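Local atomic coordinates of probable chemoreceptor (Methyl-accepting chemotaxis) transmembrane protein (Rhizobium meliloti, PDB entry 6D8V), a protein that probably acts as a transmembrane chemotaxis receptor whose sensory domain recognises quaternary ammonium compounds such as the bound 1,1-dimethyl-prolinium. Residues T89-N94 with L113-A118; Y102-R107 with G144-P148; W124-A129 with M164-S168. One frame throughout, in Å; residues are numbered along the deposited sequence.

Contact 1: T89-N94 with L113-A118; sequences TERGGN and LSTFKA. With PBE (1,1-dimethyl-prolinium), chain C.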
# COMPACT_ATOMS: atom_id res chain seq x y z
N THR A 89 9.71 10.51 -21.59
CA THR A 89 9.72 10.10 -20.19
C THR A 89 10.25 11.20 -19.28
O THR A 89 9.82 11.31 -18.12
CB THR A 89 10.55 8.82 -20.04
OG1 THR A 89 9.87 7.73 -20.68
CG2 THR A 89 10.75 8.49 -18.57
N GLU A 90 11.18 12.02 -19.77
CA GLU A 90 11.68 13.13 -18.98
C GLU A 90 10.66 14.25 -18.82
O GLU A 90 10.90 15.18 -18.03
CB GLU A 90 12.97 13.68 -19.61
CG GLU A 90 14.18 12.74 -19.48
CD GLU A 90 14.22 11.63 -20.53
OE1 GLU A 90 13.16 11.28 -21.09
OE2 GLU A 90 15.32 11.11 -20.81
N ARG A 91 9.52 14.19 -19.53
CA ARG A 91 8.42 15.13 -19.36
C ARG A 91 7.11 14.42 -19.03
O ARG A 91 6.03 14.98 -19.27
CB ARG A 91 8.27 16.00 -20.61
CG ARG A 91 9.24 17.18 -20.69
CD ARG A 91 9.48 17.64 -22.13
NE ARG A 91 8.31 18.26 -22.75
CZ ARG A 91 8.10 19.57 -22.83
NH1 ARG A 91 8.98 20.42 -22.30
NH2 ARG A 91 7.01 20.05 -23.42
N GLY A 92 7.18 13.20 -18.49
CA GLY A 92 5.99 12.50 -18.04
C GLY A 92 5.05 12.03 -19.12
O GLY A 92 3.84 11.98 -18.89
N GLY A 93 5.57 11.66 -20.29
CA GLY A 93 4.72 11.18 -21.37
C GLY A 93 4.84 9.69 -21.65
O GLY A 93 5.92 9.18 -21.95
N ASN A 94 3.72 8.98 -21.54
CA ASN A 94 3.68 7.55 -21.84
C ASN A 94 3.39 7.34 -23.33
O ASN A 94 3.10 8.28 -24.08
CB ASN A 94 2.64 6.85 -20.98
CG ASN A 94 1.22 7.30 -21.29
OD1 ASN A 94 1.02 8.31 -21.97
ND2 ASN A 94 0.24 6.56 -20.79
N LEU A 113 13.08 8.05 -12.96
CA LEU A 113 11.86 8.63 -13.48
C LEU A 113 11.26 7.65 -14.49
O LEU A 113 11.80 7.46 -15.58
CB LEU A 113 12.14 9.97 -14.14
CG LEU A 113 11.04 11.04 -14.08
CD1 LEU A 113 11.48 12.26 -14.89
CD2 LEU A 113 9.70 10.51 -14.57
N SER A 114 10.13 7.05 -14.14
CA SER A 114 9.47 6.08 -15.00
C SER A 114 8.24 6.72 -15.65
O SER A 114 8.06 7.94 -15.64
CB SER A 114 9.12 4.83 -14.19
OG SER A 114 10.21 4.44 -13.37
N THR A 115 7.40 5.88 -16.25
CA THR A 115 6.12 6.31 -16.78
C THR A 115 5.25 5.08 -16.93
O THR A 115 5.76 3.97 -17.12
CB THR A 115 6.26 7.04 -18.12
OG1 THR A 115 7.10 8.19 -17.96
CG2 THR A 115 4.90 7.49 -18.62
N PHE A 116 3.94 5.28 -16.82
CA PHE A 116 3.00 4.17 -16.75
C PHE A 116 1.76 4.49 -17.58
O PHE A 116 1.55 5.62 -18.03
CB PHE A 116 2.61 3.88 -15.30
CG PHE A 116 2.07 5.07 -14.56
CD1 PHE A 116 2.92 6.05 -14.06
CD2 PHE A 116 0.71 5.22 -14.36
CE1 PHE A 116 2.42 7.14 -13.38
CE2 PHE A 116 0.20 6.31 -13.68
CZ PHE A 116 1.06 7.27 -13.19
N LYS A 117 0.94 3.46 -17.79
CA LYS A 117 -0.28 3.60 -18.57
C LYS A 117 -1.41 4.14 -17.71
O LYS A 117 -1.52 3.82 -16.52
CB LYS A 117 -0.69 2.26 -19.19
CG LYS A 117 -2.09 2.30 -19.82
CD LYS A 117 -2.55 0.95 -20.33
CE LYS A 117 -3.96 1.06 -20.92
NZ LYS A 117 -4.41 -0.18 -21.62
N ALA A 118 -2.27 4.95 -18.33
CA ALA A 118 -3.37 5.60 -17.62
C ALA A 118 -4.58 4.67 -17.60
O ALA A 118 -5.55 4.83 -18.34
CB ALA A 118 -3.70 6.93 -18.28
N PBE C . 2.24 3.05 -10.36
CD PBE C . 1.23 3.68 -9.81
CA PBE C . 1.55 1.84 -10.95
CB PBE C . 0.26 2.49 -11.60
CG PBE C . -0.02 3.46 -10.85
CE PBE C . 2.86 3.91 -11.39
CF PBE C . 3.22 2.65 -9.33
C PBE C . 2.30 1.07 -11.92
O PBE C . 1.69 0.27 -12.69
OXT PBE C . 3.55 1.17 -12.00
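The carbonyl O of Phe116 receives two donors: Asn94 ND2 at 3.2 Å, a weak bond bent to 128° at the hydrogen, and the hydroxyl of Thr100. The Asn94 amide is also held at its other end, because OD1 accepts the backbone N of Ala98, a pairing consistent with the modelled orientation of the amide. Asn94 CG sits between its backbone N and carbonyl carbon (chi1 66°), which carries ND2 across to the Phe116 carbonyl. At the root of the side chain, Thr115 CG2 packs on Asn94 CB at 3.3 Å.

Gly92, at positive phi, and Gly93 form a G1 beta bulge in the loop between strands 70-75 and 101-105 of this PDC (Cache-type) sensor domain, and the loop lies against segment 113-118. Farther back, the side chains of Thr89 and Thr115 run antiparallel to one another, side by side. Thr89 CG2 comes to 3.7 Å from Thr115 OG1 and to 3.3 Å from Leu113 O. Leu113 reaches over the 3-10 turn with both methyls, CD2 lying 3.6 Å from Thr89 O and CD1 4.2 Å from Glu90 CA. Phe116 turns its CB away from the loop, and one ring face, toward its rim, takes the ligand methyl CE 3.4 Å above the plane.

Contact 2: Y102-R107 with G144-P148; sequences YWSKDR and GTDVP. With PBE (1,1-dimethyl-prolinium), chain C.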
# COMPACT_ATOMS: atom_id res chain seq x y z
N TYR A 102 6.46 9.30 -12.77
CA TYR A 102 6.58 8.25 -11.75
C TYR A 102 8.02 8.18 -11.26
O TYR A 102 8.90 7.72 -12.00
CB TYR A 102 6.13 6.91 -12.31
CG TYR A 102 6.19 5.79 -11.30
CD1 TYR A 102 6.03 6.04 -9.94
CD2 TYR A 102 6.40 4.48 -11.71
CE1 TYR A 102 6.08 5.01 -9.02
CE2 TYR A 102 6.46 3.45 -10.80
CZ TYR A 102 6.30 3.72 -9.45
OH TYR A 102 6.35 2.69 -8.54
N TRP A 103 8.25 8.60 -10.02
CA TRP A 103 9.51 8.36 -9.34
C TRP A 103 9.42 7.06 -8.56
O TRP A 103 8.46 6.84 -7.82
CB TRP A 103 9.85 9.52 -8.40
CG TRP A 103 10.20 10.80 -9.09
CD1 TRP A 103 9.39 11.88 -9.28
CD2 TRP A 103 11.46 11.14 -9.69
NE1 TRP A 103 10.06 12.87 -9.96
CE2 TRP A 103 11.33 12.44 -10.22
CE3 TRP A 103 12.68 10.47 -9.82
CZ2 TRP A 103 12.38 13.08 -10.87
CZ3 TRP A 103 13.72 11.11 -10.47
CH2 TRP A 103 13.56 12.40 -10.99
N SER A 104 10.42 6.20 -8.73
CA SER A 104 10.42 4.88 -8.10
C SER A 104 11.86 4.50 -7.78
O SER A 104 12.81 5.16 -8.20
CB SER A 104 9.78 3.83 -9.01
OG SER A 104 10.49 3.74 -10.24
N LYS A 105 12.01 3.42 -7.03
CA LYS A 105 13.32 2.86 -6.78
C LYS A 105 13.63 1.76 -7.79
O LYS A 105 12.74 1.08 -8.30
CB LYS A 105 13.43 2.30 -5.36
CG LYS A 105 12.99 3.29 -4.30
CD LYS A 105 13.99 3.38 -3.15
CE LYS A 105 13.48 4.35 -2.11
NZ LYS A 105 12.15 3.90 -1.58
N ASP A 106 14.91 1.61 -8.09
CA ASP A 106 15.38 0.61 -9.02
C ASP A 106 15.99 -0.56 -8.23
O ASP A 106 15.86 -0.63 -7.00
CB ASP A 106 16.36 1.25 -10.00
CG ASP A 106 17.64 1.69 -9.32
OD1 ASP A 106 17.67 1.70 -8.07
OD2 ASP A 106 18.61 2.02 -10.03
N ARG A 107 16.69 -1.46 -8.94
CA ARG A 107 17.25 -2.64 -8.29
C ARG A 107 18.32 -2.28 -7.26
O ARG A 107 18.52 -3.02 -6.30
CB ARG A 107 17.85 -3.59 -9.32
CG ARG A 107 17.21 -3.54 -10.70
CD ARG A 107 17.98 -2.63 -11.64
NE ARG A 107 17.51 -2.77 -13.02
CZ ARG A 107 18.05 -3.60 -13.91
NH1 ARG A 107 19.08 -4.36 -13.58
NH2 ARG A 107 17.55 -3.66 -15.14
N GLY A 144 5.23 0.44 -14.02
CA GLY A 144 6.28 1.39 -14.36
C GLY A 144 7.56 1.22 -13.58
O GLY A 144 8.52 1.96 -13.84
N THR A 145 7.61 0.29 -12.64
CA THR A 145 8.81 0.10 -11.84
C THR A 145 9.93 -0.48 -12.70
O THR A 145 9.69 -1.21 -13.67
CB THR A 145 8.53 -0.82 -10.65
OG1 THR A 145 8.02 -2.08 -11.12
CG2 THR A 145 7.49 -0.19 -9.74
N ASP A 146 11.17 -0.12 -12.35
CA ASP A 146 12.34 -0.67 -13.01
C ASP A 146 12.19 -2.18 -13.12
O ASP A 146 12.03 -2.73 -14.22
CB ASP A 146 13.61 -0.32 -12.23
CG ASP A 146 14.85 -0.96 -12.82
OD1 ASP A 146 14.77 -1.49 -13.95
OD2 ASP A 146 15.90 -0.93 -12.16
N VAL A 147 12.23 -2.84 -11.98
CA VAL A 147 12.03 -4.28 -11.92
C VAL A 147 10.63 -4.54 -11.40
O VAL A 147 10.15 -3.83 -10.50
CB VAL A 147 13.11 -4.95 -11.05
CG1 VAL A 147 12.58 -6.21 -10.42
CG2 VAL A 147 14.34 -5.22 -11.89
N PRO A 148 9.92 -5.52 -11.96
CA PRO A 148 8.58 -5.86 -11.45
C PRO A 148 8.58 -6.00 -9.94
O PRO A 148 9.42 -6.71 -9.36
CB PRO A 148 8.27 -7.18 -12.16
CG PRO A 148 9.09 -7.15 -13.40
CD PRO A 148 10.33 -6.37 -13.09
N PBE C . 2.24 3.05 -10.36
CD PBE C . 1.23 3.68 -9.81
CA PBE C . 1.55 1.84 -10.95
CB PBE C . 0.26 2.49 -11.60
CG PBE C . -0.02 3.46 -10.85
CE PBE C . 2.86 3.91 -11.39
CF PBE C . 3.22 2.65 -9.33
C PBE C . 2.30 1.07 -11.92
O PBE C . 1.69 0.27 -12.69
OXT PBE C . 3.55 1.17 -12.00
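Charge pairing joins the outer ends of the two segments, where Arg107 meets Asp146 in a salt bridge. Its sounder bond runs from Arg107 NE to Asp146 OD1, 3.2 Å long and 164° at the hydrogen, and enters on the syn side of the carboxylate; the position of OD2 is less certain. Guanidinium and carboxylate planes stand 25° apart, so the groups meet edge on and nearly flat. The Arg107 chain bends at chi2 to bring NE there.

Van der Waals contact comes next. Val147 CG2 lies over a guanidinium face and 3.5 Å from Arg107 CG, while Thr145 CG2 sits 3.3 Å from Tyr102 OH.

The Tyr102 ring is enclosed on several sides. Gly144 C and Thr145 N lie at its edge, Ser104 CB is over one face, and the ligand methyl CE is 3.5 Å above the centre of the other. The second methyl, CF, approaches Tyr102 CZ at 3.3 Å.

Backbone bonding completes the set: Gly144 N donates to ligand OXT at 2.7 Å and 159°, and Glu143 N also donates to the ligand. Ring to ammonium methyls and N-H to carboxylate suggest that the pocket engages both charges of the zwitterion, the first consistent with cation-pi attraction.

Contact 3: W124-A129 with M164-S168; sequences WYGLAA and MIGVS. With PBE (1,1-dimethyl-prolinium), chain C.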
# COMPACT_ATOMS: atom_id res chain seq x y z
N TRP A 124 -5.88 1.69 -8.37
CA TRP A 124 -5.10 2.81 -7.86
C TRP A 124 -5.62 4.15 -8.35
O TRP A 124 -5.36 5.17 -7.71
CB TRP A 124 -3.63 2.64 -8.24
CG TRP A 124 -3.44 2.38 -9.70
CD1 TRP A 124 -3.34 1.16 -10.31
CD2 TRP A 124 -3.36 3.36 -10.74
NE1 TRP A 124 -3.18 1.33 -11.67
CE2 TRP A 124 -3.19 2.67 -11.96
CE3 TRP A 124 -3.40 4.76 -10.75
CZ2 TRP A 124 -3.06 3.33 -13.18
CZ3 TRP A 124 -3.27 5.42 -11.96
CH2 TRP A 124 -3.11 4.70 -13.16
N TYR A 125 -6.35 4.17 -9.47
CA TYR A 125 -7.00 5.39 -9.94
C TYR A 125 -8.49 5.42 -9.63
O TYR A 125 -8.99 6.45 -9.15
CB TYR A 125 -6.80 5.54 -11.45
CG TYR A 125 -7.02 6.96 -11.94
CD1 TYR A 125 -8.30 7.45 -12.16
CD2 TYR A 125 -5.94 7.81 -12.17
CE1 TYR A 125 -8.50 8.75 -12.60
CE2 TYR A 125 -6.13 9.10 -12.61
CZ TYR A 125 -7.41 9.57 -12.83
OH TYR A 125 -7.59 10.86 -13.27
N GLY A 126 -9.19 4.32 -9.85
CA GLY A 126 -10.64 4.33 -9.72
C GLY A 126 -11.11 4.59 -8.30
O GLY A 126 -12.02 5.40 -8.07
N LEU A 127 -10.51 3.90 -7.33
CA LEU A 127 -10.98 3.99 -5.94
C LEU A 127 -11.01 5.44 -5.46
O LEU A 127 -12.05 5.94 -5.02
CB LEU A 127 -10.09 3.15 -5.03
CG LEU A 127 -10.13 1.63 -5.20
CD1 LEU A 127 -9.24 0.97 -4.16
CD2 LEU A 127 -11.56 1.12 -5.08
N ALA A 128 -9.87 6.13 -5.54
CA ALA A 128 -9.80 7.52 -5.09
C ALA A 128 -10.69 8.43 -5.93
O ALA A 128 -11.29 9.37 -5.40
CB ALA A 128 -8.36 8.01 -5.13
N ALA A 129 -10.79 8.19 -7.24
CA ALA A 129 -11.58 9.07 -8.09
C ALA A 129 -13.08 8.88 -7.88
O ALA A 129 -13.84 9.86 -7.97
CB ALA A 129 -11.22 8.85 -9.56
N MET A 164 -11.67 17.95 -10.32
CA MET A 164 -10.51 17.08 -10.20
C MET A 164 -9.83 16.92 -11.56
O MET A 164 -10.49 16.84 -12.60
CB MET A 164 -10.90 15.71 -9.63
CG MET A 164 -11.18 14.62 -10.66
SD MET A 164 -11.17 12.94 -9.98
CE MET A 164 -9.47 12.79 -9.42
N ILE A 165 -8.50 16.91 -11.54
CA ILE A 165 -7.69 16.85 -12.75
C ILE A 165 -6.81 15.61 -12.80
O ILE A 165 -6.03 15.46 -13.75
CB ILE A 165 -6.83 18.12 -12.91
CG1 ILE A 165 -5.85 18.25 -11.74
CG2 ILE A 165 -7.71 19.35 -13.04
CD1 ILE A 165 -4.93 19.45 -11.84
N GLY A 166 -6.89 14.73 -11.82
CA GLY A 166 -6.10 13.52 -11.83
C GLY A 166 -5.95 12.95 -10.43
O GLY A 166 -6.60 13.41 -9.48
N VAL A 167 -5.08 11.95 -10.33
CA VAL A 167 -4.85 11.23 -9.08
C VAL A 167 -3.35 11.19 -8.81
O VAL A 167 -2.57 10.86 -9.70
CB VAL A 167 -5.41 9.80 -9.14
CG1 VAL A 167 -5.05 9.03 -7.88
CG2 VAL A 167 -6.92 9.81 -9.36
N SER A 168 -2.96 11.52 -7.58
CA SER A 168 -1.60 11.32 -7.10
C SER A 168 -1.59 10.28 -5.99
O SER A 168 -2.58 10.08 -5.27
CB SER A 168 -1.01 12.64 -6.58
OG SER A 168 0.15 12.40 -5.80
N PBE C . 2.24 3.05 -10.36
CD PBE C . 1.23 3.68 -9.81
CA PBE C . 1.55 1.84 -10.95
CB PBE C . 0.26 2.49 -11.60
CG PBE C . -0.02 3.46 -10.85
CE PBE C . 2.86 3.91 -11.39
CF PBE C . 3.22 2.65 -9.33
C PBE C . 2.30 1.07 -11.92
O PBE C . 1.69 0.27 -12.69
OXT PBE C . 3.55 1.17 -12.00
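The Tyr125 ring takes Val167 squarely on one face: CG2 stands 3.4 Å from the ring centroid and only 11° off the normal, a CH-pi contact over the centre. In the plane at the edge of the same ring lies Trp124 CZ3, and Tyr120 stacks with the Tyr125 ring. The Trp124 indole is covered on both faces. Ligand CG lies over the centre of one face, 3.3 Å above the plane, while Tyr125 CB sits 3.4 Å above the opposite face, toward the rim. Trp72 meets the indole edge-to-face, and the Tyr140 ring meets it at a shallow tilt.

Because Val167 holds CG1 anti to its backbone N (chi1 175°), the two methyls divide the work: CG2 covers the tyrosine face and CG1 approaches Trp124 O at 3.9 Å, with Ala128 CB beyond. Tyr125 OH reaches Gly166 CA at 3.4 Å. Toward the start of the strand, Met164 SD rests 4.1 Å from Ala129 CB.

Replacing Trp124 by an alanine would probably open a gap beside the ligand ring, leaving that face of the pyrrolidinium ring without its aromatic platform and the Tyr125 edge without its indole neighbour.

The axes of helix 124-129 and strand 164-168 pass 8.7 Å apart at 117°, so the helix segment runs obliquely across the strand, packed on the antiparallel sheet of the PDC domain. The helix thus joins apolar helix-on-sheet packing, through Trp124 at its start, to an aromatic box, lined also by Trp72, Tyr102, Phe116 and Tyr140, of the kind that commonly receives quaternary ammonium groups.

From the N terminus, the long helix 2-45 and strand 70-75 precede the first contact. Contact 1 then closes an 18-residue excursion that includes strand 101-105, tying the loop before that strand to strand 111-115. Contact 2 opens inside this span and closes 36 residues on, so the two cross; they touch directly, since Ser114 N lies 2.6 Å from Tyr102 O in the pairing of neighbouring strands. Contact 3 opens on helix 123-131 inside contact 2 and closes on strand 163-173, crossing it in turn. Contacts 1 and 3 run in series, yet Phe116 CE2 packs 3.7 Å from Trp124 CH2. None nests; all three converge on one ligand and one sheet.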